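PDB 2JHN: 3-methyladenine dna-glycosylase from Archaeoglobus fulgidus, which belongs to the helix-hairpin-helix superfamily of base-excision DNA repair proteins and carries an N-terminal domain resembling the TATA-box binding protein. Local coordinates for residues A[1-12]-A[50-61]. The protein carries 1 engineered substitution. Sequence-based numbering, arbitrary orientation.
Sequences MWRIELKHAVNW and AYPESERTIVVE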
loop_
_atom_site.group_PDB
_atom_site.type_symbol
_atom_site.label_atom_id
_atom_site.label_comp_id
_atom_site.label_asym_id
_atom_site.label_seq_id
_atom_site.Cartn_x
_atom_site.Cartn_y
_atom_site.Cartn_z
ATOM N N MET A 1 -4.331 -25.711 1.017
ATOM C CA MET A 1 -2.922 -25.298 1.264
ATOM C C MET A 1 -2.206 -25.121 -0.038
ATOM O O MET A 1 -2.164 -26.044 -0.870
ATOM C CB MET A 1 -2.133 -26.386 1.998
ATOM C CG MET A 1 -2.654 -26.743 3.311
ATOM S SD MET A 1 -1.769 -25.837 4.531
ATOM C CE MET A 1 -3.038 -25.850 5.784
ATOM N N TRP A 2 -1.618 -23.946 -0.200
ATOM C CA TRP A 2 -0.590 -23.736 -1.199
ATOM C C TRP A 2 0.570 -23.094 -0.451
ATOM O O TRP A 2 0.382 -22.536 0.638
ATOM C CB TRP A 2 -1.085 -22.818 -2.318
ATOM C CG TRP A 2 -2.299 -23.341 -3.093
ATOM C CD1 TRP A 2 -2.288 -24.045 -4.268
ATOM C CD2 TRP A 2 -3.677 -23.165 -2.745
ATOM N NE1 TRP A 2 -3.579 -24.327 -4.667
ATOM C CE2 TRP A 2 -4.450 -23.797 -3.753
ATOM C CE3 TRP A 2 -4.338 -22.549 -1.675
ATOM C CZ2 TRP A 2 -5.862 -23.831 -3.717
ATOM C CZ3 TRP A 2 -5.752 -22.576 -1.638
ATOM C CH2 TRP A 2 -6.493 -23.219 -2.651
ATOM N N ARG A 3 1.752 -23.162 -1.049
ATOM C CA ARG A 3 2.983 -22.640 -0.445
ATOM C C ARG A 3 3.723 -21.740 -1.420
ATOM O O ARG A 3 3.856 -22.070 -2.606
ATOM C CB ARG A 3 3.901 -23.788 -0.013
ATOM C CG ARG A 3 3.365 -24.580 1.175
ATOM C CD ARG A 3 4.320 -25.721 1.603
ATOM N NE ARG A 3 3.991 -26.173 2.960
ATOM C CZ ARG A 3 3.029 -27.056 3.259
ATOM N NH1 ARG A 3 2.299 -27.610 2.305
ATOM N NH2 ARG A 3 2.797 -27.369 4.519
ATOM N N ILE A 4 4.171 -20.595 -0.912
ATOM C CA ILE A 4 5.043 -19.690 -1.656
ATOM C C ILE A 4 6.457 -19.844 -1.108
ATOM O O ILE A 4 6.731 -19.443 0.020
ATOM C CB ILE A 4 4.611 -18.201 -1.491
ATOM C CG1 ILE A 4 3.192 -17.963 -2.019
ATOM C CG2 ILE A 4 5.627 -17.258 -2.203
ATOM C CD1 ILE A 4 2.681 -16.543 -1.751
ATOM N N GLU A 5 7.351 -20.407 -1.917
ATOM C CA GLU A 5 8.738 -20.650 -1.489
ATOM C C GLU A 5 9.657 -19.519 -1.919
ATOM O O GLU A 5 9.710 -19.180 -3.094
ATOM C CB GLU A 5 9.243 -21.981 -2.052
ATOM C CG GLU A 5 8.386 -23.182 -1.664
ATOM C CD GLU A 5 8.448 -23.526 -0.180
ATOM O OE1 GLU A 5 9.282 -22.961 0.590
ATOM O OE2 GLU A 5 7.638 -24.392 0.222
ATOM N N LEU A 6 10.369 -18.949 -0.958
ATOM C CA LEU A 6 11.209 -17.759 -1.171
ATOM C C LEU A 6 12.677 -18.156 -1.239
ATOM O O LEU A 6 13.081 -19.133 -0.597
ATOM C CB LEU A 6 11.029 -16.771 -0.017
ATOM C CG LEU A 6 9.602 -16.439 0.452
ATOM C CD1 LEU A 6 9.640 -15.471 1.619
ATOM C CD2 LEU A 6 8.781 -15.914 -0.692
ATOM N N LYS A 7 13.480 -17.378 -1.972
ATOM C CA LYS A 7 14.939 -17.604 -1.994
ATOM C C LYS A 7 15.623 -17.059 -0.739
ATOM O O LYS A 7 16.631 -17.609 -0.279
ATOM C CB LYS A 7 15.587 -17.055 -3.279
ATOM C CG LYS A 7 16.992 -17.606 -3.535
ATOM C CD LYS A 7 17.697 -16.895 -4.674
ATOM C CE LYS A 7 19.161 -17.306 -4.746
ATOM N NZ LYS A 7 19.935 -16.468 -5.718
ATOM N N HIS A 8 15.032 -16.022 -0.146
ATOM C CA HIS A 8 15.602 -15.296 0.983
ATOM C C HIS A 8 14.595 -15.263 2.156
ATOM O O HIS A 8 13.389 -15.277 1.915
ATOM C CB HIS A 8 15.932 -13.883 0.486
ATOM C CG HIS A 8 16.832 -13.102 1.393
ATOM N ND1 HIS A 8 16.401 -12.564 2.588
ATOM C CD2 HIS A 8 18.129 -12.732 1.263
ATOM C CE1 HIS A 8 17.399 -11.917 3.166
ATOM N NE2 HIS A 8 18.458 -12.000 2.378
ATOM N N ALA A 9 15.060 -15.224 3.410
ATOM C CA ALA A 9 14.134 -15.096 4.560
ATOM C C ALA A 9 13.385 -13.752 4.515
ATOM O O ALA A 9 13.910 -12.750 4.012
ATOM C CB ALA A 9 14.864 -15.242 5.889
ATOM N N VAL A 10 12.153 -13.753 5.008
ATOM C CA VAL A 10 11.379 -12.523 5.197
ATOM C C VAL A 10 10.962 -12.507 6.660
ATOM O O VAL A 10 10.660 -13.561 7.254
ATOM C CB VAL A 10 10.164 -12.482 4.236
ATOM C CG1 VAL A 10 9.138 -13.549 4.605
ATOM C CG2 VAL A 10 9.521 -11.087 4.186
ATOM N N ASN A 11 11.013 -11.336 7.269
ATOM C CA ASN A 11 10.500 -11.161 8.600
ATOM C C ASN A 11 9.007 -10.822 8.512
ATOM O O ASN A 11 8.643 -9.682 8.247
ATOM C CB ASN A 11 11.269 -10.067 9.328
ATOM C CG ASN A 11 10.875 -9.958 10.776
ATOM O OD1 ASN A 11 9.714 -9.796 11.095
ATOM N ND2 ASN A 11 11.853 -10.079 11.675
ATOM N N TRP A 12 8.162 -11.827 8.738
ATOM C CA TRP A 12 6.713 -11.657 8.645
ATOM C C TRP A 12 6.186 -10.641 9.645
ATOM O O TRP A 12 5.280 -9.865 9.334
ATOM C CB TRP A 12 6.012 -13.003 8.843
ATOM C CG TRP A 12 4.531 -12.974 8.587
ATOM C CD1 TRP A 12 3.522 -12.969 9.526
ATOM C CD2 TRP A 12 3.893 -12.954 7.311
ATOM N NE1 TRP A 12 2.290 -12.932 8.898
ATOM C CE2 TRP A 12 2.492 -12.943 7.541
ATOM C CE3 TRP A 12 4.367 -12.945 5.990
ATOM C CZ2 TRP A 12 1.556 -12.926 6.491
ATOM C CZ3 TRP A 12 3.425 -12.914 4.934
ATOM C CH2 TRP A 12 2.048 -12.907 5.198
ATOM N N ALA A 50 -2.922 -15.785 4.540
ATOM C CA ALA A 50 -1.516 -16.156 4.404
ATOM C C ALA A 50 -0.789 -15.952 5.721
ATOM O O ALA A 50 -1.122 -15.064 6.494
ATOM C CB ALA A 50 -0.838 -15.368 3.279
ATOM N N TYR A 51 0.218 -16.795 5.953
ATOM C CA TYR A 51 0.972 -16.800 7.197
ATOM C C TYR A 51 2.202 -17.677 6.949
ATOM O O TYR A 51 2.166 -18.569 6.096
ATOM C CB TYR A 51 0.122 -17.353 8.361
ATOM C CG TYR A 51 -0.440 -18.736 8.078
ATOM C CD1 TYR A 51 0.296 -19.883 8.399
ATOM C CD2 TYR A 51 -1.702 -18.902 7.498
ATOM C CE1 TYR A 51 -0.207 -21.169 8.122
ATOM C CE2 TYR A 51 -2.221 -20.183 7.226
ATOM C CZ TYR A 51 -1.456 -21.315 7.557
ATOM O OH TYR A 51 -1.919 -22.591 7.301
ATOM N N PRO A 52 3.303 -17.392 7.660
ATOM C CA PRO A 52 4.544 -18.127 7.490
ATOM C C PRO A 52 4.507 -19.524 8.135
ATOM O O PRO A 52 3.951 -19.692 9.222
ATOM C CB PRO A 52 5.564 -17.267 8.215
ATOM C CG PRO A 52 4.815 -16.505 9.213
ATOM C CD PRO A 52 3.423 -16.311 8.651
ATOM N N GLU A 53 5.087 -20.512 7.470
ATOM C CA GLU A 53 5.392 -21.735 8.212
ATOM C C GLU A 53 6.887 -21.806 8.574
ATOM O O GLU A 53 7.282 -22.530 9.504
ATOM C CB GLU A 53 4.831 -22.984 7.530
ATOM C CG GLU A 53 5.752 -23.669 6.601
ATOM C CD GLU A 53 5.129 -24.877 5.920
ATOM O OE1 GLU A 53 4.095 -25.439 6.371
ATOM O OE2 GLU A 53 5.656 -25.233 4.870
ATOM N N SER A 54 7.696 -21.020 7.858
ATOM C CA SER A 54 9.124 -20.840 8.166
ATOM C C SER A 54 9.607 -19.505 7.620
ATOM O O SER A 54 8.858 -18.810 6.921
ATOM C CB SER A 54 9.964 -21.967 7.558
ATOM O OG SER A 54 10.058 -21.870 6.140
ATOM N N GLU A 55 10.866 -19.163 7.910
ATOM C CA GLU A 55 11.475 -17.926 7.398
ATOM C C GLU A 55 11.326 -17.732 5.884
ATOM O O GLU A 55 11.232 -16.582 5.415
ATOM C CB GLU A 55 12.955 -17.810 7.828
ATOM C CG GLU A 55 13.929 -18.818 7.188
ATOM C CD GLU A 55 15.409 -18.434 7.377
ATOM O OE1 GLU A 55 15.725 -17.753 8.387
ATOM O OE2 GLU A 55 16.251 -18.802 6.512
ATOM N N ARG A 56 11.296 -18.841 5.132
ATOM C CA ARG A 56 11.304 -18.812 3.678
ATOM C C ARG A 56 10.075 -19.416 3.006
ATOM O O ARG A 56 10.084 -19.638 1.797
ATOM C CB ARG A 56 12.559 -19.499 3.123
ATOM C CG ARG A 56 13.836 -18.817 3.543
ATOM C CD ARG A 56 15.065 -19.394 2.868
ATOM N NE ARG A 56 16.244 -18.857 3.545
ATOM C CZ ARG A 56 17.498 -18.992 3.128
ATOM N NH1 ARG A 56 17.778 -19.663 2.011
ATOM N NH2 ARG A 56 18.477 -18.443 3.838
ATOM N N THR A 57 9.014 -19.661 3.773
ATOM C CA THR A 57 7.827 -20.312 3.218
ATOM C C THR A 57 6.576 -19.658 3.744
ATOM O O THR A 57 6.339 -19.662 4.943
ATOM C CB THR A 57 7.771 -21.826 3.571
ATOM O OG1 THR A 57 8.956 -22.462 3.105
ATOM C CG2 THR A 57 6.552 -22.492 2.915
ATOM N N ILE A 58 5.769 -19.121 2.834
ATOM C CA ILE A 58 4.487 -18.535 3.204
ATOM C C ILE A 58 3.381 -19.488 2.736
ATOM O O ILE A 58 3.278 -19.820 1.558
ATOM C CB ILE A 58 4.284 -17.100 2.570
ATOM C CG1 ILE A 58 5.442 -16.145 2.938
ATOM C CG2 ILE A 58 2.898 -16.515 2.936
ATOM C CD1 ILE A 58 5.750 -15.985 4.450
ATOM N N VAL A 59 2.573 -19.929 3.685
ATOM C CA VAL A 59 1.386 -20.713 3.371
ATOM C C VAL A 59 0.220 -19.795 2.990
ATOM O O VAL A 59 -0.005 -18.764 3.639
ATOM C CB VAL A 59 1.004 -21.611 4.557
ATOM C CG1 VAL A 59 -0.318 -22.399 4.267
ATOM C CG2 VAL A 59 2.160 -22.551 4.868
ATOM N N VAL A 60 -0.487 -20.184 1.935
ATOM C CA VAL A 60 -1.755 -19.550 1.524
ATOM C C VAL A 60 -2.920 -20.555 1.608
ATOM O O VAL A 60 -2.809 -21.700 1.161
ATOM C CB VAL A 60 -1.683 -18.951 0.096
ATOM C CG1 VAL A 60 -2.971 -18.172 -0.226
ATOM C CG2 VAL A 60 -0.455 -18.017 -0.063
ATOM N N GLU A 61 -4.011 -20.112 2.211
ATOM C CA GLU A 61 -5.271 -20.853 2.181
ATOM C C GLU A 61 -6.373 -19.948 1.643
ATOM O O GLU A 61 -6.320 -18.712 1.787
ATOM C CB GLU A 61 -5.633 -21.329 3.585
ATOM C CG GLU A 61 -4.623 -22.278 4.220
ATOM C CD GLU A 61 -5.092 -22.798 5.572
ATOM O OE1 GLU A 61 -6.216 -23.342 5.650
ATOM O OE2 GLU A 61 -4.344 -22.672 6.560
HETATM O O HOH W 1 15.233 -20.811 -0.041
HETATM O O HOH W 2 8.634 -15.824 7.216
#
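M1 lays its thioether across V59, SD 3.7 Å from CG1, a flexible, unbranched chain that can lie along the exposed end of the sheet. W2 and V60 then exchange both backbone hydrogen bonds, while the indole turns one edge to V60 O and stacks with F64 and W69. On the other face of the sheet R3, extended from CG to NE, crosses E53 at about a right angle and grips it side-on in a two-nitrogen salt bridge, opposite charges paired at the surface: R3 NE gives E53 OE2 a nearly straight bond (2.7 Å, 171°) and R3 NH2 reaches E53 OE1 (3.0 Å) on its syn side. I4, a branched residue at home in a strand, meets V60 through CD1 and, with it, packs on helix 69-80. Strand 2-5 is an outermost strand of the antiparallel sheet in the TATA-box-binding-protein-like domain, bordering 57-61; where 57-61 pairs with the end of strand 44-54, E53 and S54 both face T57, a classic beta bulge. E5 bends at chi2 (-68°) to lie alongside T57, whose OG1 donates to E5 OE1 at 2.6 Å, from the syn side. Past the strand, L6 N still bonds to R56 O. Small A9 lets its methyl rest on the E55 carboxylate, and V10 N bonds to E55 O. W12 receives P52 CD squarely over its five-membered ring, a CH-pi contact 3.4 Å from the centroid; W12 CE3 touches I58 CD1 (3.7 Å), and NE1 is satisfied by G33 O.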